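Local atomic coordinates of putative cytochrome P450 120 (Synechocystis sp., PDB entry 2VE3), a protein that binds heme and retinoic acid and probably acts as a cytochrome P450 monooxygenase, using molecular oxygen to oxidise its substrate. Residues N55-F69 and H335-T349. Residues are numbered along the deposited sequence; the frame is centred on the assembly and turned at random.
Sequences NVIFISGALANRFLF and HFPKGWLVSYQISQT. With HEM (protoporphyrin IX containing Fe), chain C; REA (retinoic acid), chain D.
Phe336 offers one ring face to Ile57, whose CD1 sits 3.9 Å from the ring centroid, while the edge of Phe67 points at the Phe336 ring with the planes 76° apart. After the type II turn Pro337-Trp340, the indole of Trp340 lies between Pro337 CG and Asn55 CB on opposite faces. From Leu341 the chain runs parallel to strand 54-59, and five backbone hydrogen bonds, from Leu341 N to Asn55 O through Gln345 N to Ile59 O, join two neighbouring inner strands of the five-stranded mixed sheet. Val342 CG1 packs against Ile59 CD1 and Leu68 CD1. On the other sheet face Ser343 CB stands over the centre of the Phe58 ring. Tyr344 takes the edge of Phe69 on its ring face, and its OH donates to heme propionate O1A at 2.6 Å. Gln345 bends at chi2 (-71°), which carries its amide obliquely past the Phe58 ring, the two planes 36° apart; NE2 donates to Ser343 OG (2.8 Å) and to retinoic acid O2 (2.8 Å). With alanine in its place, the ligand carboxylate would probably lose this amide donor and the Phe58 ring part of its cover. Thr349 OG1 accepts from Gly61 N at 2.8 Å, tying helix 346-349 to the N-cap of helix 62-68. Tyr344 and Gln345 thus each give one uncharged donor, to heme propionate and retinoic acid carboxylate respectively; His101, Arg323 and Arg389 also hydrogen-bond the heme.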
# COMPACT_ATOMS: atom_id res chain seq x y z
N ASN A 55 -1.19 21.37 12.15
CA ASN A 55 0.24 21.63 12.07
C ASN A 55 0.98 20.30 12.01
O ASN A 55 0.77 19.44 12.88
CB ASN A 55 0.68 22.45 13.29
CG ASN A 55 -0.00 23.82 13.34
OD1 ASN A 55 -0.38 24.39 12.31
ND2 ASN A 55 -0.17 24.35 14.54
N VAL A 56 1.82 20.14 10.99
CA VAL A 56 2.46 18.84 10.72
C VAL A 56 3.98 18.99 10.56
O VAL A 56 4.44 19.88 9.85
CB VAL A 56 1.86 18.14 9.45
CG1 VAL A 56 2.32 16.67 9.33
CG2 VAL A 56 0.30 18.19 9.44
N ILE A 57 4.74 18.12 11.23
CA ILE A 57 6.20 18.05 11.05
C ILE A 57 6.52 16.83 10.20
O ILE A 57 6.14 15.72 10.54
CB ILE A 57 6.95 18.00 12.42
CG1 ILE A 57 6.56 19.20 13.29
CG2 ILE A 57 8.47 17.95 12.20
CD1 ILE A 57 7.28 19.29 14.63
N PHE A 58 7.19 17.05 9.07
CA PHE A 58 7.66 15.96 8.22
C PHE A 58 9.10 15.56 8.58
O PHE A 58 10.01 16.40 8.63
CB PHE A 58 7.61 16.38 6.75
CG PHE A 58 6.24 16.26 6.10
CD1 PHE A 58 6.08 15.55 4.91
CD2 PHE A 58 5.12 16.89 6.65
CE1 PHE A 58 4.83 15.45 4.29
CE2 PHE A 58 3.87 16.79 6.03
CZ PHE A 58 3.73 16.07 4.85
N ILE A 59 9.30 14.27 8.83
CA ILE A 59 10.60 13.68 9.13
C ILE A 59 10.85 12.49 8.20
O ILE A 59 9.90 11.95 7.61
CB ILE A 59 10.68 13.20 10.60
CG1 ILE A 59 9.64 12.09 10.88
CG2 ILE A 59 10.57 14.38 11.55
CD1 ILE A 59 9.75 11.42 12.25
N SER A 60 12.12 12.09 8.08
CA SER A 60 12.51 10.87 7.33
C SER A 60 13.91 10.33 7.71
O SER A 60 14.65 10.95 8.47
CB SER A 60 12.43 11.11 5.82
OG SER A 60 13.38 12.06 5.40
N GLY A 61 14.26 9.16 7.18
CA GLY A 61 15.53 8.54 7.51
C GLY A 61 15.43 7.60 8.68
O GLY A 61 14.47 7.64 9.45
N ALA A 62 16.45 6.74 8.83
CA ALA A 62 16.47 5.69 9.84
C ALA A 62 16.21 6.20 11.26
O ALA A 62 15.40 5.64 12.01
CB ALA A 62 17.79 4.91 9.77
N LEU A 63 16.90 7.27 11.64
CA LEU A 63 16.83 7.76 13.01
C LEU A 63 15.49 8.38 13.36
O LEU A 63 14.99 8.18 14.47
CB LEU A 63 17.96 8.75 13.30
CG LEU A 63 19.41 8.23 13.39
CD1 LEU A 63 20.16 9.12 14.33
CD2 LEU A 63 19.51 6.79 13.88
N ALA A 64 14.91 9.13 12.43
CA ALA A 64 13.58 9.70 12.60
C ALA A 64 12.52 8.60 12.66
O ALA A 64 11.56 8.69 13.44
CB ALA A 64 13.28 10.69 11.50
N ASN A 65 12.72 7.54 11.87
CA ASN A 65 11.85 6.36 11.88
C ASN A 65 11.97 5.58 13.18
O ASN A 65 11.00 5.04 13.68
CB ASN A 65 12.13 5.44 10.69
CG ASN A 65 11.73 6.05 9.36
OD1 ASN A 65 11.00 7.03 9.32
ND2 ASN A 65 12.26 5.50 8.28
N ARG A 66 13.19 5.52 13.71
CA ARG A 66 13.47 4.91 15.00
C ARG A 66 12.70 5.65 16.11
O ARG A 66 11.94 5.06 16.85
CB ARG A 66 14.99 4.91 15.26
CG ARG A 66 15.44 4.17 16.51
CD ARG A 66 16.94 4.34 16.76
NE ARG A 66 17.77 3.56 15.83
CZ ARG A 66 19.11 3.64 15.76
NH1 ARG A 66 19.78 4.45 16.58
NH2 ARG A 66 19.77 2.89 14.89
N PHE A 67 12.90 6.96 16.18
CA PHE A 67 12.17 7.87 17.07
C PHE A 67 10.64 7.65 17.07
O PHE A 67 10.00 7.50 18.13
CB PHE A 67 12.57 9.31 16.67
CG PHE A 67 11.66 10.40 17.20
CD1 PHE A 67 11.59 10.69 18.56
CD2 PHE A 67 10.90 11.15 16.32
CE1 PHE A 67 10.75 11.70 19.04
CE2 PHE A 67 10.05 12.17 16.79
CZ PHE A 67 9.98 12.44 18.16
N LEU A 68 10.07 7.61 15.87
CA LEU A 68 8.62 7.46 15.69
C LEU A 68 8.11 6.07 16.07
O LEU A 68 6.97 5.92 16.45
CB LEU A 68 8.22 7.84 14.26
CG LEU A 68 6.76 8.16 13.97
CD1 LEU A 68 6.31 9.52 14.52
CD2 LEU A 68 6.57 8.13 12.49
N PHE A 69 8.97 5.06 15.97
CA PHE A 69 8.58 3.69 16.31
C PHE A 69 9.19 3.21 17.64
O PHE A 69 9.40 2.01 17.84
CB PHE A 69 8.91 2.71 15.17
CG PHE A 69 8.36 3.13 13.82
CD1 PHE A 69 7.06 3.61 13.68
CD2 PHE A 69 9.15 3.02 12.67
CE1 PHE A 69 6.56 3.99 12.43
CE2 PHE A 69 8.66 3.40 11.41
CZ PHE A 69 7.36 3.88 11.30
N HIS A 335 11.61 21.31 19.18
CA HIS A 335 10.42 21.04 19.97
C HIS A 335 9.35 20.44 19.04
O HIS A 335 9.01 21.05 18.02
CB HIS A 335 9.93 22.34 20.62
CG HIS A 335 8.70 22.19 21.45
ND1 HIS A 335 7.74 23.18 21.53
CD2 HIS A 335 8.26 21.18 22.24
CE1 HIS A 335 6.77 22.79 22.34
NE2 HIS A 335 7.05 21.57 22.77
N PHE A 336 8.90 19.22 19.34
CA PHE A 336 7.77 18.58 18.67
C PHE A 336 6.57 18.75 19.61
O PHE A 336 6.40 17.97 20.55
CB PHE A 336 8.05 17.09 18.40
CG PHE A 336 8.91 16.82 17.17
CD1 PHE A 336 8.46 15.97 16.17
CD2 PHE A 336 10.17 17.40 17.03
CE1 PHE A 336 9.25 15.70 15.04
CE2 PHE A 336 10.96 17.15 15.91
CZ PHE A 336 10.51 16.29 14.92
N PRO A 337 5.76 19.80 19.39
CA PRO A 337 4.70 20.18 20.35
C PRO A 337 3.52 19.21 20.44
O PRO A 337 3.03 18.71 19.42
CB PRO A 337 4.24 21.55 19.85
CG PRO A 337 5.33 21.99 18.84
CD PRO A 337 5.81 20.73 18.25
N LYS A 338 3.07 18.96 21.66
CA LYS A 338 1.88 18.14 21.92
C LYS A 338 0.68 18.55 21.04
O LYS A 338 0.36 19.74 20.92
CB LYS A 338 1.52 18.21 23.41
CG LYS A 338 0.16 17.64 23.76
CD LYS A 338 0.05 17.34 25.24
CE LYS A 338 -1.32 16.78 25.56
NZ LYS A 338 -2.38 17.80 25.32
N GLY A 339 0.04 17.57 20.40
CA GLY A 339 -1.16 17.84 19.60
C GLY A 339 -0.90 18.19 18.14
O GLY A 339 -1.82 18.20 17.31
N TRP A 340 0.35 18.50 17.83
CA TRP A 340 0.77 18.66 16.44
C TRP A 340 0.90 17.25 15.89
O TRP A 340 1.04 16.29 16.65
CB TRP A 340 2.12 19.34 16.37
CG TRP A 340 2.14 20.83 16.59
CD1 TRP A 340 1.39 21.56 17.47
CD2 TRP A 340 3.03 21.75 15.95
NE1 TRP A 340 1.73 22.89 17.39
CE2 TRP A 340 2.74 23.04 16.47
CE3 TRP A 340 4.03 21.62 14.97
CZ2 TRP A 340 3.42 24.18 16.04
CZ3 TRP A 340 4.70 22.76 14.55
CH2 TRP A 340 4.39 24.02 15.08
N LEU A 341 0.89 17.14 14.56
CA LEU A 341 1.13 15.87 13.88
C LEU A 341 2.56 15.74 13.36
O LEU A 341 3.20 16.73 13.02
CB LEU A 341 0.18 15.72 12.69
CG LEU A 341 -1.14 14.98 12.82
CD1 LEU A 341 -1.91 15.37 14.06
CD2 LEU A 341 -1.94 15.21 11.55
N VAL A 342 3.03 14.50 13.32
CA VAL A 342 4.28 14.13 12.67
C VAL A 342 3.93 13.21 11.52
O VAL A 342 3.06 12.34 11.65
CB VAL A 342 5.23 13.37 13.66
CG1 VAL A 342 6.57 13.06 13.00
CG2 VAL A 342 5.44 14.17 14.91
N SER A 343 4.60 13.41 10.39
CA SER A 343 4.48 12.51 9.24
C SER A 343 5.83 11.90 8.90
O SER A 343 6.81 12.62 8.69
CB SER A 343 3.97 13.26 8.01
OG SER A 343 3.85 12.38 6.90
N TYR A 344 5.87 10.56 8.82
CA TYR A 344 7.09 9.87 8.46
C TYR A 344 7.01 9.55 6.98
O TYR A 344 6.02 8.97 6.52
CB TYR A 344 7.35 8.64 9.35
CG TYR A 344 6.51 7.41 9.04
CD1 TYR A 344 6.98 6.42 8.17
CD2 TYR A 344 5.26 7.24 9.63
CE1 TYR A 344 6.19 5.28 7.88
CE2 TYR A 344 4.49 6.12 9.36
CZ TYR A 344 4.95 5.15 8.47
OH TYR A 344 4.19 4.06 8.22
N GLN A 345 8.03 9.97 6.24
CA GLN A 345 8.00 9.90 4.79
C GLN A 345 8.89 8.77 4.29
O GLN A 345 10.12 8.88 4.30
CB GLN A 345 8.39 11.24 4.17
CG GLN A 345 7.38 12.36 4.46
CD GLN A 345 6.08 12.15 3.68
OE1 GLN A 345 6.10 12.09 2.45
NE2 GLN A 345 4.97 12.00 4.40
N ILE A 346 8.24 7.69 3.89
CA ILE A 346 8.91 6.49 3.37
C ILE A 346 9.63 6.82 2.05
O ILE A 346 10.76 6.39 1.81
CB ILE A 346 7.90 5.32 3.16
CG1 ILE A 346 7.18 4.99 4.46
CG2 ILE A 346 8.60 4.07 2.57
CD1 ILE A 346 5.96 4.13 4.27
N SER A 347 8.98 7.60 1.20
CA SER A 347 9.59 8.05 -0.05
C SER A 347 10.91 8.79 0.18
O SER A 347 11.87 8.58 -0.54
CB SER A 347 8.60 8.91 -0.84
OG SER A 347 8.01 9.90 0.01
N GLN A 348 10.96 9.67 1.18
CA GLN A 348 12.20 10.40 1.50
C GLN A 348 13.29 9.47 2.07
O GLN A 348 14.45 9.54 1.66
CB GLN A 348 11.94 11.60 2.43
CG GLN A 348 10.97 12.64 1.88
CD GLN A 348 10.53 13.71 2.90
OE1 GLN A 348 9.45 14.29 2.75
NE2 GLN A 348 11.35 13.96 3.92
N THR A 349 12.91 8.59 3.00
CA THR A 349 13.85 7.65 3.61
C THR A 349 14.52 6.79 2.54
O THR A 349 15.73 6.56 2.60
CB THR A 349 13.19 6.74 4.67
OG1 THR A 349 12.51 7.54 5.64
CG2 THR A 349 14.22 5.88 5.40
CHA HEM C . -0.65 -0.58 7.28
CHB HEM C . 2.16 -0.34 3.32
CHC HEM C . -0.36 -3.96 1.28
CHD HEM C . -3.50 -3.84 4.94
C1A HEM C . 0.35 -0.19 6.41
C2A HEM C . 1.37 0.82 6.62
C3A HEM C . 2.15 0.87 5.53
C4A HEM C . 1.64 -0.09 4.58
CMA HEM C . 3.36 1.79 5.27
CAA HEM C . 1.53 1.65 7.92
CBA HEM C . 0.79 2.99 7.87
CGA HEM C . 0.89 3.61 9.25
O1A HEM C . 2.05 3.91 9.67
O2A HEM C . -0.17 3.79 9.92
C1B HEM C . 1.75 -1.32 2.44
C2B HEM C . 2.41 -1.70 1.20
C3B HEM C . 1.71 -2.71 0.64
C4B HEM C . 0.60 -2.99 1.51
CMB HEM C . 3.69 -1.04 0.66
CAB HEM C . 1.97 -3.47 -0.70
CBB HEM C . 3.19 -3.75 -1.18
C1C HEM C . -1.41 -4.29 2.10
C2C HEM C . -2.36 -5.37 1.89
C3C HEM C . -3.23 -5.35 2.91
C4C HEM C . -2.87 -4.23 3.78
CMC HEM C . -2.31 -6.39 0.72
CAC HEM C . -4.41 -6.33 3.16
CBC HEM C . -5.54 -6.33 2.45
C1D HEM C . -3.08 -2.90 5.85
C2D HEM C . -3.86 -2.47 6.98
C3D HEM C . -2.98 -1.44 7.72
C4D HEM C . -1.74 -1.39 6.97
CMD HEM C . -5.29 -2.93 7.36
CAD HEM C . -3.32 -0.65 9.00
CBD HEM C . -2.53 -1.26 10.16
CGD HEM C . -2.85 -0.54 11.45
O1D HEM C . -2.47 -1.10 12.51
O2D HEM C . -3.47 0.56 11.44
NA HEM C . 0.56 -0.73 5.16
NB HEM C . 0.64 -2.12 2.59
NC HEM C . -1.75 -3.60 3.25
ND HEM C . -1.83 -2.26 5.88
FE HEM C . -0.43 -2.40 4.31
C1 REA D . -3.04 1.67 3.80
C2 REA D . -3.99 0.91 4.72
C3 REA D . -4.24 1.73 5.99
C4 REA D . -5.02 3.00 5.65
C5 REA D . -4.49 3.70 4.42
C6 REA D . -3.59 3.09 3.55
C7 REA D . -3.16 3.84 2.36
C8 REA D . -2.15 4.90 2.49
C9 REA D . -1.86 5.73 1.31
C10 REA D . -1.24 7.01 1.59
C11 REA D . -0.11 7.55 0.86
C12 REA D . 0.57 8.61 1.60
C13 REA D . 0.95 9.89 1.01
C14 REA D . 1.71 10.71 1.86
C15 REA D . 2.66 11.71 1.42
C16 REA D . -1.65 1.79 4.45
C17 REA D . -2.95 0.86 2.50
C18 REA D . -5.00 5.09 4.14
C19 REA D . -2.21 5.32 -0.10
C20 REA D . 0.53 10.27 -0.39
O1 REA D . 2.92 11.86 0.21
O2 REA D . 3.22 12.44 2.25
O HOH W 1 15.76 10.91 4.45
O HOH W 2 10.09 7.93 7.02